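Local coordinates for protein cytochrome P450 RhF (Acinetobacter radioresistens, PDB 6RO8) that probably acts as a monooxygenase, this chain being the heme-thiolate P450 domain of a longer, self-sufficient type of enzyme with further iron-sulfur and reductase domains, at residues 288-291 with 292-295; 167-170 with 171-175; 100-104 with 105-109. One frame throughout, in Å; residues are numbered along the deposited sequence.

Overall arrangement
Three local contacts follow one another along the chain without nesting or crossing, and each spans one continuous run rather than closing a long loop. Contact 3 comes first, where helix 96-104 ends and the chain passes into the loop before helix 121-127, against helices 207-233 and 257-270. Contact 2 lies in the interior, at the break between helices 163-168 and 170-179, packed among helices 134-155, 187-202 and 384-401. Contact 1 comes last, at the turn from helix 273-288 into helix 290-298, near strand 406-407. Contacts 1 and 3 sit on opposite sides of the chain's centre, their own centres about 49 Å apart.

Contact 1. Residues 288-291 with 292-295; sequences ADRK and VWKK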
ATOM      1  N   ALA A 288      21.029   1.333   6.539  1.00 77.70           N
ATOM      2  CA  ALA A 288      21.361   1.365   7.952  1.00 85.88           C
ATOM      3  C   ALA A 288      22.202   0.174   8.386  1.00 89.61           C
ATOM      4  O   ALA A 288      22.921   0.274   9.387  1.00102.03           O
ATOM      5  CB  ALA A 288      20.084   1.435   8.790  1.00 69.69           C
ATOM      6  N   ASP A 289      22.138  -0.936   7.655  1.00 80.25           N
ATOM      7  CA  ASP A 289      22.946  -2.128   7.916  1.00 82.86           C
ATOM      8  C   ASP A 289      24.098  -2.134   6.907  1.00 90.48           C
ATOM      9  O   ASP A 289      23.992  -2.673   5.802  1.00 86.28           O
ATOM     10  CB  ASP A 289      22.075  -3.378   7.827  1.00 83.89           C
ATOM     11  CG  ASP A 289      22.710  -4.591   8.469  1.00 97.71           C
ATOM     12  OD1 ASP A 289      23.958  -4.649   8.569  1.00104.54           O
ATOM     13  OD2 ASP A 289      21.950  -5.501   8.859  1.00101.54           O
ATOM     14  N   ARG A 290      25.215  -1.519   7.303  1.00 90.19           N
ATOM     15  CA  ARG A 290      26.329  -1.319   6.378  1.00 93.08           C
ATOM     16  C   ARG A 290      26.877  -2.646   5.871  1.00 91.20           C
ATOM     17  O   ARG A 290      27.310  -2.750   4.713  1.00 92.15           O
ATOM     18  CB  ARG A 290      27.428  -0.507   7.061  1.00 92.25           C
ATOM     19  CG  ARG A 290      26.954   0.824   7.611  1.00 86.86           C
ATOM     20  CD  ARG A 290      26.096   1.546   6.596  1.00 86.17           C
ATOM     21  NE  ARG A 290      26.870   1.997   5.448  1.00 87.28           N
ATOM     22  CZ  ARG A 290      26.351   2.592   4.381  1.00 93.43           C
ATOM     23  NH1 ARG A 290      25.034   2.786   4.300  1.00 94.75           N
ATOM     24  NH2 ARG A 290      27.149   2.970   3.382  1.00 94.44           N
ATOM     25  N   LYS A 291      26.871  -3.671   6.722  1.00 86.15           N
ATOM     26  CA  LYS A 291      27.264  -5.001   6.273  1.00 88.89           C
ATOM     27  C   LYS A 291      26.339  -5.459   5.147  1.00 86.67           C
ATOM     28  O   LYS A 291      26.796  -5.936   4.105  1.00 85.87           O
ATOM     29  CB  LYS A 291      27.242  -5.989   7.448  1.00102.31           C
ATOM     30  CG  LYS A 291      28.236  -5.728   8.628  1.00115.97           C
ATOM     31  CD  LYS A 291      28.003  -4.374   9.376  1.00130.63           C
ATOM     32  CE  LYS A 291      26.631  -4.287  10.080  1.00129.66           C
ATOM     33  NZ  LYS A 291      26.099  -2.878  10.232  1.00126.82           N
ATOM     34  N   VAL A 292      25.028  -5.253   5.311  1.00 82.41           N
ATOM     35  CA  VAL A 292      24.077  -5.646   4.272  1.00 82.26           C
ATOM     36  C   VAL A 292      24.288  -4.818   3.004  1.00 77.93           C
ATOM     37  O   VAL A 292      24.185  -5.332   1.883  1.00 73.38           O
ATOM     38  CB  VAL A 292      22.629  -5.534   4.804  1.00 78.07           C
ATOM     39  CG1 VAL A 292      21.621  -5.511   3.656  1.00 65.59           C
ATOM     40  CG2 VAL A 292      22.319  -6.690   5.754  1.00 76.16           C
ATOM     41  N   TRP A 293      24.617  -3.533   3.159  1.00 80.89           N
ATOM     42  CA  TRP A 293      24.669  -2.643   2.002  1.00 83.91           C
ATOM     43  C   TRP A 293      25.847  -2.979   1.093  1.00 95.25           C
ATOM     44  O   TRP A 293      25.708  -3.012  -0.141  1.00 87.96           O
ATOM     45  CB  TRP A 293      24.745  -1.190   2.476  1.00 82.74           C
ATOM     46  CG  TRP A 293      24.866  -0.184   1.370  1.00 83.05           C
ATOM     47  CD1 TRP A 293      25.975   0.513   1.025  1.00 83.69           C
ATOM     48  CD2 TRP A 293      23.831   0.237   0.467  1.00 80.29           C
ATOM     49  NE1 TRP A 293      25.705   1.344  -0.035  1.00 85.07           N
ATOM     50  CE2 TRP A 293      24.396   1.197  -0.396  1.00 81.56           C
ATOM     51  CE3 TRP A 293      22.487  -0.100   0.312  1.00 80.10           C
ATOM     52  CZ2 TRP A 293      23.667   1.819  -1.405  1.00 82.66           C
ATOM     53  CZ3 TRP A 293      21.761   0.517  -0.693  1.00 78.81           C
ATOM     54  CH2 TRP A 293      22.353   1.463  -1.539  1.00 81.80           C
ATOM     55  N   LYS A 294      27.026  -3.231   1.670  1.00105.61           N
ATOM     56  CA  LYS A 294      28.141  -3.565   0.798  1.00106.71           C
ATOM     57  C   LYS A 294      27.993  -4.956   0.223  1.00106.33           C
ATOM     58  O   LYS A 294      28.508  -5.217  -0.867  1.00101.87           O
ATOM     59  CB  LYS A 294      29.474  -3.381   1.530  1.00121.15           C
ATOM     60  CG  LYS A 294      29.792  -1.886   1.793  1.00131.08           C
ATOM     61  CD  LYS A 294      30.922  -1.317   0.841  1.00130.64           C
ATOM     62  CE  LYS A 294      30.577   0.153   0.464  1.00127.35           C
ATOM     63  NZ  LYS A 294      30.423   1.085   1.651  1.00122.97           N
ATOM     64  N   LYS A 295      27.268  -5.845   0.907  1.00 90.68           N
ATOM     65  CA  LYS A 295      26.878  -7.092   0.264  1.00 84.88           C
ATOM     66  C   LYS A 295      26.030  -6.821  -0.977  1.00 91.20           C
ATOM     67  O   LYS A 295      26.243  -7.447  -2.027  1.00 89.30           O
ATOM     68  CB  LYS A 295      26.141  -8.005   1.244  1.00 81.01           C
ATOM     69  CG  LYS A 295      26.962  -9.211   1.683  1.00 95.20           C
ATOM     70  CD  LYS A 295      26.453  -9.861   2.982  1.00103.36           C
ATOM     71  CE  LYS A 295      26.988  -9.142   4.203  1.00111.93           C
ATOM     72  NZ  LYS A 295      28.411  -9.498   4.468  1.00120.50           N
TER
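The carbonyl oxygen of D289 accepts the backbone N-H of W293, with O and N 2.8 Å apart. In the next two rungs, K294 N reaches R290 O at 3.1 Å and K295 N reaches K291 O at 3.2 Å, so the helical ladder is set within its first residues. D289 also serves the helix start through its side chain. With CG anti to the backbone N (chi1 -163°), the carboxylate comes to lie beside the first turn, where OD1 takes a weak capping bond from V292 N at 3.5 Å. The same OD1 meets K291 NZ in a salt bridge of 3.2 Å, which the lysine reaches by folding its chain at chi2 and chi3. V292 lays CG2 against the carboxylate, crossing the D289 side chain at about a right angle. On another side of the helix, R290 and W293 run alongside each other. The guanidinium lies flat on the indole, planes 26° apart and centres 4.6 Å apart, with R290 NH1 over the indole face and W293 CD1 over the guanidinium face. R290 NH2 bonds to L405 O and NH1 to L287 O, while W293 NE1 bonds to P403 O, which fixes both flat groups. This is an Asp N-cap starting helix 290-298, probably helix J of the P450 fold, which follows directly on the long helix 273-288.

Contact 2. Residues 167-170 with 171-175; sequences MLWE and IPLMV
W169 holds CG between its backbone N and carbonyl carbon (chi1 79°), while L173 holds CG anti to its N (chi1 177°); the two side chains then run alongside each other, and the methyl CD2 of L173 meets the six-membered ring of the indole at its edge, near the ring plane, 3.4 Å from W169 CZ3. The indole NE1 bonds to Q165 OE1, and R191 makes a cation-pi contact with the ring. M167 and I171 also point the same way: M167 CE and I171 CD1 touch at 3.9 Å, and F394 of helix 384-401 packs on both. This is the junction of helices 163-168 and 170-179, probably the E helix region of the P450 fold, and i to i+4 bonds run on across it. I171 N reaches M167 O at 3.0 Å, L173 N reaches W169 O at 3.3 Å, and M174 N reaches E170 O at 3.0 Å. The rung between the first two is missing, because P172 has no N-H for L168 O; its ring carbon CD sits 3.1 Å from that oxygen instead. The P172 side chain lies about 8 Å from the heme, without touching it. E170 stretches out beyond CG, and M174 brings CE to 3.5 Å from E170 CG. The carboxylate beyond is paired with K151 of helix 134-155 through OE2, and M187 of helix 187-202 touches E170, L173 and M174.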
ATOM      1  N   MET A 167      13.401  11.552  -6.025  1.00 91.08           N
ATOM      2  CA  MET A 167      12.979  10.529  -6.975  1.00 87.55           C
ATOM      3  C   MET A 167      11.901   9.595  -6.426  1.00 87.44           C
ATOM      4  O   MET A 167      11.082   9.080  -7.200  1.00 82.42           O
ATOM      5  CB  MET A 167      14.189   9.692  -7.445  1.00 75.93           C
ATOM      6  CG  MET A 167      14.968   9.007  -6.314  1.00 83.43           C
ATOM      7  SD  MET A 167      16.471   8.137  -6.814  1.00 90.93           S
ATOM      8  CE  MET A 167      16.071   7.593  -8.432  1.00 95.25           C
ATOM      9  N   LEU A 168      11.851   9.401  -5.099  1.00 85.70           N
ATOM     10  CA  LEU A 168      11.163   8.218  -4.586  1.00 80.83           C
ATOM     11  C   LEU A 168       9.640   8.313  -4.721  1.00 79.46           C
ATOM     12  O   LEU A 168       8.989   7.283  -4.895  1.00 77.33           O
ATOM     13  CB  LEU A 168      11.587   7.934  -3.139  1.00 75.69           C
ATOM     14  CG  LEU A 168      12.951   7.219  -2.968  1.00 76.09           C
ATOM     15  CD1 LEU A 168      13.157   6.723  -1.545  1.00 67.67           C
ATOM     16  CD2 LEU A 168      13.220   6.068  -3.982  1.00 71.55           C
ATOM     17  N   TRP A 169       9.039   9.506  -4.665  1.00 74.91           N
ATOM     18  CA  TRP A 169       7.615   9.576  -4.985  1.00 75.47           C
ATOM     19  C   TRP A 169       7.349   9.932  -6.445  1.00 79.23           C
ATOM     20  O   TRP A 169       6.360   9.468  -7.027  1.00 71.82           O
ATOM     21  CB  TRP A 169       6.892  10.570  -4.064  1.00 77.80           C
ATOM     22  CG  TRP A 169       7.042  12.008  -4.402  1.00 93.99           C
ATOM     23  CD1 TRP A 169       7.948  12.882  -3.877  1.00102.74           C
ATOM     24  CD2 TRP A 169       6.237  12.767  -5.319  1.00106.62           C
ATOM     25  NE1 TRP A 169       7.772  14.138  -4.420  1.00109.74           N
ATOM     26  CE2 TRP A 169       6.732  14.092  -5.311  1.00112.30           C
ATOM     27  CE3 TRP A 169       5.157  12.452  -6.155  1.00100.40           C
ATOM     28  CZ2 TRP A 169       6.182  15.097  -6.104  1.00110.99           C
ATOM     29  CZ3 TRP A 169       4.615  13.447  -6.937  1.00 97.68           C
ATOM     30  CH2 TRP A 169       5.128  14.755  -6.909  1.00109.03           C
ATOM     31  N   GLU A 170       8.232  10.703  -7.066  1.00 76.27           N
ATOM     32  CA  GLU A 170       7.935  11.216  -8.395  1.00 81.36           C
ATOM     33  C   GLU A 170       8.013  10.119  -9.454  1.00 83.42           C
ATOM     34  O   GLU A 170       7.175  10.062 -10.360  1.00 80.63           O
ATOM     35  CB  GLU A 170       8.901  12.342  -8.702  1.00 94.02           C
ATOM     36  CG  GLU A 170       8.385  13.442  -9.554  1.00108.79           C
ATOM     37  CD  GLU A 170       9.527  14.333  -9.926  1.00129.35           C
ATOM     38  OE1 GLU A 170      10.407  14.517  -9.052  1.00135.66           O
ATOM     39  OE2 GLU A 170       9.585  14.792 -11.086  1.00137.46           O
ATOM     40  N   ILE A 171       9.004   9.237  -9.364  1.00 79.92           N
ATOM     41  CA  ILE A 171       9.179   8.209 -10.388  1.00 74.99           C
ATOM     42  C   ILE A 171       8.049   7.180 -10.328  1.00 76.87           C
ATOM     43  O   ILE A 171       7.436   6.905 -11.370  1.00 77.27           O
ATOM     44  CB  ILE A 171      10.567   7.557 -10.284  1.00 73.12           C
ATOM     45  CG1 ILE A 171      11.606   8.471 -10.934  1.00 76.33           C
ATOM     46  CG2 ILE A 171      10.578   6.188 -10.948  1.00 69.91           C
ATOM     47  CD1 ILE A 171      13.039   7.990 -10.784  1.00 84.06           C
ATOM     48  N   PRO A 172       7.719   6.586  -9.167  1.00 69.84           N
ATOM     49  CA  PRO A 172       6.580   5.654  -9.148  1.00 69.66           C
ATOM     50  C   PRO A 172       5.312   6.284  -9.671  1.00 72.90           C
ATOM     51  O   PRO A 172       4.552   5.620 -10.389  1.00 75.00           O
ATOM     52  CB  PRO A 172       6.455   5.275  -7.665  1.00 66.84           C
ATOM     53  CG  PRO A 172       7.788   5.522  -7.121  1.00 67.01           C
ATOM     54  CD  PRO A 172       8.285   6.742  -7.821  1.00 69.15           C
ATOM     55  N   LEU A 173       5.079   7.563  -9.345  1.00 74.32           N
ATOM     56  CA  LEU A 173       3.937   8.286  -9.895  1.00 73.69           C
ATOM     57  C   LEU A 173       3.976   8.291 -11.420  1.00 78.10           C
ATOM     58  O   LEU A 173       3.014   7.877 -12.078  1.00 74.03           O
ATOM     59  CB  LEU A 173       3.915   9.713  -9.359  1.00 75.76           C
ATOM     60  CG  LEU A 173       2.783  10.571  -9.943  1.00 88.65           C
ATOM     61  CD1 LEU A 173       1.429   9.896  -9.704  1.00 75.34           C
ATOM     62  CD2 LEU A 173       2.771  11.995  -9.370  1.00 91.77           C
ATOM     63  N   MET A 174       5.093   8.739 -12.000  1.00 73.76           N
ATOM     64  CA  MET A 174       5.210   8.783 -13.453  1.00 79.21           C
ATOM     65  C   MET A 174       5.023   7.407 -14.077  1.00 80.10           C
ATOM     66  O   MET A 174       4.324   7.261 -15.087  1.00 79.93           O
ATOM     67  CB  MET A 174       6.566   9.342 -13.843  1.00 84.35           C
ATOM     68  CG  MET A 174       6.591  10.816 -14.007  1.00100.55           C
ATOM     69  SD  MET A 174       8.319  11.219 -14.199  1.00120.10           S
ATOM     70  CE  MET A 174       8.779  11.562 -12.503  1.00116.15           C
ATOM     71  N   VAL A 175       5.668   6.391 -13.511  1.00 79.82           N
ATOM     72  CA  VAL A 175       5.501   5.032 -14.011  1.00 80.81           C
ATOM     73  C   VAL A 175       4.018   4.656 -14.007  1.00 83.97           C
ATOM     74  O   VAL A 175       3.475   4.162 -15.012  1.00 74.87           O
ATOM     75  CB  VAL A 175       6.362   4.065 -13.175  1.00 73.62           C
ATOM     76  CG1 VAL A 175       6.051   2.625 -13.501  1.00 69.86           C
ATOM     77  CG2 VAL A 175       7.860   4.375 -13.402  1.00 64.78           C
TER

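Contact 3. Residues 100-104 with 105-109; sequences KILEK and YKYGM
K104 leans its side chain across the ring of Y105, just where helix 96-104 ends in a Schellman motif. From K104, CB lies beside the next peptide, 3.2 Å from Y105 N. CG is anti to the backbone N (chi1 177°), which lets the chain bend over the ring, where CD stands over one face in a CH-pi contact, 3.9 Å from the Y105 ring centroid. CE continues near the phenol end, close to CZ, and the tip NZ comes back to the same ring as an off-centre cation-pi partner, 4.1 Å from the centroid. The phenol OH of Y105 bonds to E215 of helix 207-233, tying the ring's far end to that helix. Y105 is the first residue to leave helical angles, though its N still bonds to I101 O. K106, with positive phi (42°), is the C-prime residue. It sends its N to E103 O at 2.9 Å, the donor well above the carbonyl plane, while Y107 N bonds to L102 O at 3.0 Å. The K106 chain then bends back to E103, and NZ forms a salt bridge with OE1 at 3.2 Å. The helix is probably B-prime, in the B-C loop region of P450s. Y107 stands edge-to-face with W221, while L102 CD2 lies over one face of the Y107 ring, 4.2 Å from its centroid and 23° off the ring normal.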
ATOM      1  N   LYS A 100     -21.597  16.692   2.668  1.00 84.73           N
ATOM      2  CA  LYS A 100     -22.196  17.463   1.598  1.00 91.27           C
ATOM      3  C   LYS A 100     -21.184  18.148   0.706  1.00 95.20           C
ATOM      4  O   LYS A 100     -21.509  18.442  -0.453  1.00 92.82           O
ATOM      5  CB  LYS A 100     -23.126  18.494   2.141  1.00 95.05           C
ATOM      6  CG  LYS A 100     -24.463  17.960   2.084  1.00122.75           C
ATOM      7  CD  LYS A 100     -24.668  16.659   2.962  1.00122.12           C
ATOM      8  CE  LYS A 100     -25.914  15.873   2.592  1.00109.80           C
ATOM      9  NZ  LYS A 100     -26.995  16.828   2.313  1.00126.46           N
ATOM     10  N   ILE A 101     -19.942  18.309   1.163  1.00 89.92           N
ATOM     11  CA  ILE A 101     -18.908  18.680   0.216  1.00 86.98           C
ATOM     12  C   ILE A 101     -18.844  17.603  -0.851  1.00 93.34           C
ATOM     13  O   ILE A 101     -18.973  17.876  -2.052  1.00 93.30           O
ATOM     14  CB  ILE A 101     -17.564  18.890   0.937  1.00 86.94           C
ATOM     15  CG1 ILE A 101     -17.574  20.204   1.717  1.00 84.11           C
ATOM     16  CG2 ILE A 101     -16.419  18.848  -0.068  1.00 84.17           C
ATOM     17  CD1 ILE A 101     -16.579  20.256   2.888  1.00 85.62           C
ATOM     18  N   LEU A 102     -18.815  16.342  -0.397  1.00 91.88           N
ATOM     19  CA  LEU A 102     -18.835  15.199  -1.303  1.00 90.09           C
ATOM     20  C   LEU A 102     -20.096  15.188  -2.161  1.00 90.93           C
ATOM     21  O   LEU A 102     -20.033  14.877  -3.354  1.00 93.69           O
ATOM     22  CB  LEU A 102     -18.711  13.908  -0.495  1.00 79.31           C
ATOM     23  CG  LEU A 102     -17.369  13.715   0.229  1.00 82.67           C
ATOM     24  CD1 LEU A 102     -17.334  12.450   1.085  1.00 77.01           C
ATOM     25  CD2 LEU A 102     -16.228  13.699  -0.770  1.00 82.20           C
ATOM     26  N   GLU A 103     -21.254  15.502  -1.567  1.00 90.53           N
ATOM     27  CA  GLU A 103     -22.491  15.570  -2.337  1.00 92.44           C
ATOM     28  C   GLU A 103     -22.389  16.602  -3.452  1.00 97.04           C
ATOM     29  O   GLU A 103     -22.914  16.393  -4.554  1.00 97.97           O
ATOM     30  CB  GLU A 103     -23.660  15.908  -1.410  1.00112.06           C
ATOM     31  CG  GLU A 103     -24.404  14.714  -0.879  1.00114.02           C
ATOM     32  CD  GLU A 103     -25.276  14.083  -1.928  1.00116.62           C
ATOM     33  OE1 GLU A 103     -25.755  14.818  -2.818  1.00117.69           O
ATOM     34  OE2 GLU A 103     -25.473  12.853  -1.865  1.00121.54           O
ATOM     35  N   LYS A 104     -21.729  17.734  -3.177  1.00100.59           N
ATOM     36  CA  LYS A 104     -21.528  18.752  -4.201  1.00 99.24           C
ATOM     37  C   LYS A 104     -20.800  18.174  -5.405  1.00100.50           C
ATOM     38  O   LYS A 104     -21.144  18.477  -6.551  1.00111.34           O
ATOM     39  CB  LYS A 104     -20.761  19.945  -3.620  1.00107.35           C
ATOM     40  CG  LYS A 104     -20.435  21.038  -4.644  1.00125.60           C
ATOM     41  CD  LYS A 104     -18.945  21.442  -4.645  1.00134.81           C
ATOM     42  CE  LYS A 104     -18.645  22.522  -5.714  1.00137.10           C
ATOM     43  NZ  LYS A 104     -18.275  21.961  -7.066  1.00131.16           N
ATOM     44  N   TYR A 105     -19.800  17.328  -5.169  1.00 93.46           N
ATOM     45  CA  TYR A 105     -19.072  16.677  -6.245  1.00 96.91           C
ATOM     46  C   TYR A 105     -19.750  15.399  -6.733  1.00103.64           C
ATOM     47  O   TYR A 105     -19.173  14.692  -7.568  1.00111.31           O
ATOM     48  CB  TYR A 105     -17.628  16.387  -5.803  1.00 92.32           C
ATOM     49  CG  TYR A 105     -16.838  17.660  -5.588  1.00 94.55           C
ATOM     50  CD1 TYR A 105     -16.304  18.359  -6.668  1.00 98.38           C
ATOM     51  CD2 TYR A 105     -16.661  18.183  -4.320  1.00 87.14           C
ATOM     52  CE1 TYR A 105     -15.606  19.535  -6.484  1.00 99.37           C
ATOM     53  CE2 TYR A 105     -15.960  19.353  -4.127  1.00 95.21           C
ATOM     54  CZ  TYR A 105     -15.437  20.028  -5.211  1.00 99.00           C
ATOM     55  OH  TYR A 105     -14.743  21.204  -5.016  1.00 98.53           O
ATOM     56  N   LYS A 106     -20.963  15.112  -6.263  1.00104.48           N
ATOM     57  CA  LYS A 106     -21.661  13.857  -6.548  1.00100.65           C
ATOM     58  C   LYS A 106     -20.706  12.671  -6.453  1.00 92.18           C
ATOM     59  O   LYS A 106     -20.604  11.840  -7.355  1.00 97.69           O
ATOM     60  CB  LYS A 106     -22.357  13.898  -7.913  1.00100.41           C
ATOM     61  CG  LYS A 106     -23.457  14.952  -8.037  1.00105.33           C
ATOM     62  CD  LYS A 106     -24.698  14.620  -7.210  1.00112.03           C
ATOM     63  CE  LYS A 106     -25.671  15.818  -7.105  1.00115.29           C
ATOM     64  NZ  LYS A 106     -26.124  16.113  -5.703  1.00111.76           N
ATOM     65  N   TYR A 107     -19.991  12.610  -5.334  1.00 85.90           N
ATOM     66  CA  TYR A 107     -18.971  11.587  -5.131  1.00 89.91           C
ATOM     67  C   TYR A 107     -19.610  10.206  -5.088  1.00 91.14           C
ATOM     68  O   TYR A 107     -20.566   9.973  -4.345  1.00 87.65           O
ATOM     69  CB  TYR A 107     -18.220  11.883  -3.833  1.00 90.42           C
ATOM     70  CG  TYR A 107     -17.114  10.944  -3.430  1.00 89.19           C
ATOM     71  CD1 TYR A 107     -15.864  10.996  -4.045  1.00 98.03           C
ATOM     72  CD2 TYR A 107     -17.289  10.061  -2.372  1.00 83.33           C
ATOM     73  CE1 TYR A 107     -14.818  10.154  -3.638  1.00 95.19           C
ATOM     74  CE2 TYR A 107     -16.267   9.219  -1.960  1.00 85.55           C
ATOM     75  CZ  TYR A 107     -15.033   9.268  -2.590  1.00 92.34           C
ATOM     76  OH  TYR A 107     -14.025   8.424  -2.164  1.00 94.05           O
ATOM     77  N   GLY A 108     -19.081   9.287  -5.890  1.00 87.48           N
ATOM     78  CA  GLY A 108     -19.762   8.020  -6.058  1.00 91.33           C
ATOM     79  C   GLY A 108     -18.853   6.819  -5.986  1.00 91.53           C
ATOM     80  O   GLY A 108     -19.073   5.819  -6.677  1.00102.09           O
ATOM     81  N   MET A 109     -17.830   6.900  -5.153  1.00 86.47           N
ATOM     82  CA  MET A 109     -16.873   5.806  -5.053  1.00 90.39           C
ATOM     83  C   MET A 109     -17.548   4.572  -4.485  1.00 91.55           C
ATOM     84  O   MET A 109     -18.084   4.613  -3.378  1.00 90.38           O
ATOM     85  CB  MET A 109     -15.712   6.219  -4.162  1.00 85.10           C
ATOM     86  CG  MET A 109     -14.783   5.101  -3.853  1.00 85.44           C
ATOM     87  SD  MET A 109     -13.510   4.978  -5.084  1.00 85.92           S
ATOM     88  CE  MET A 109     -13.171   3.234  -4.936  1.00 96.40           C
TER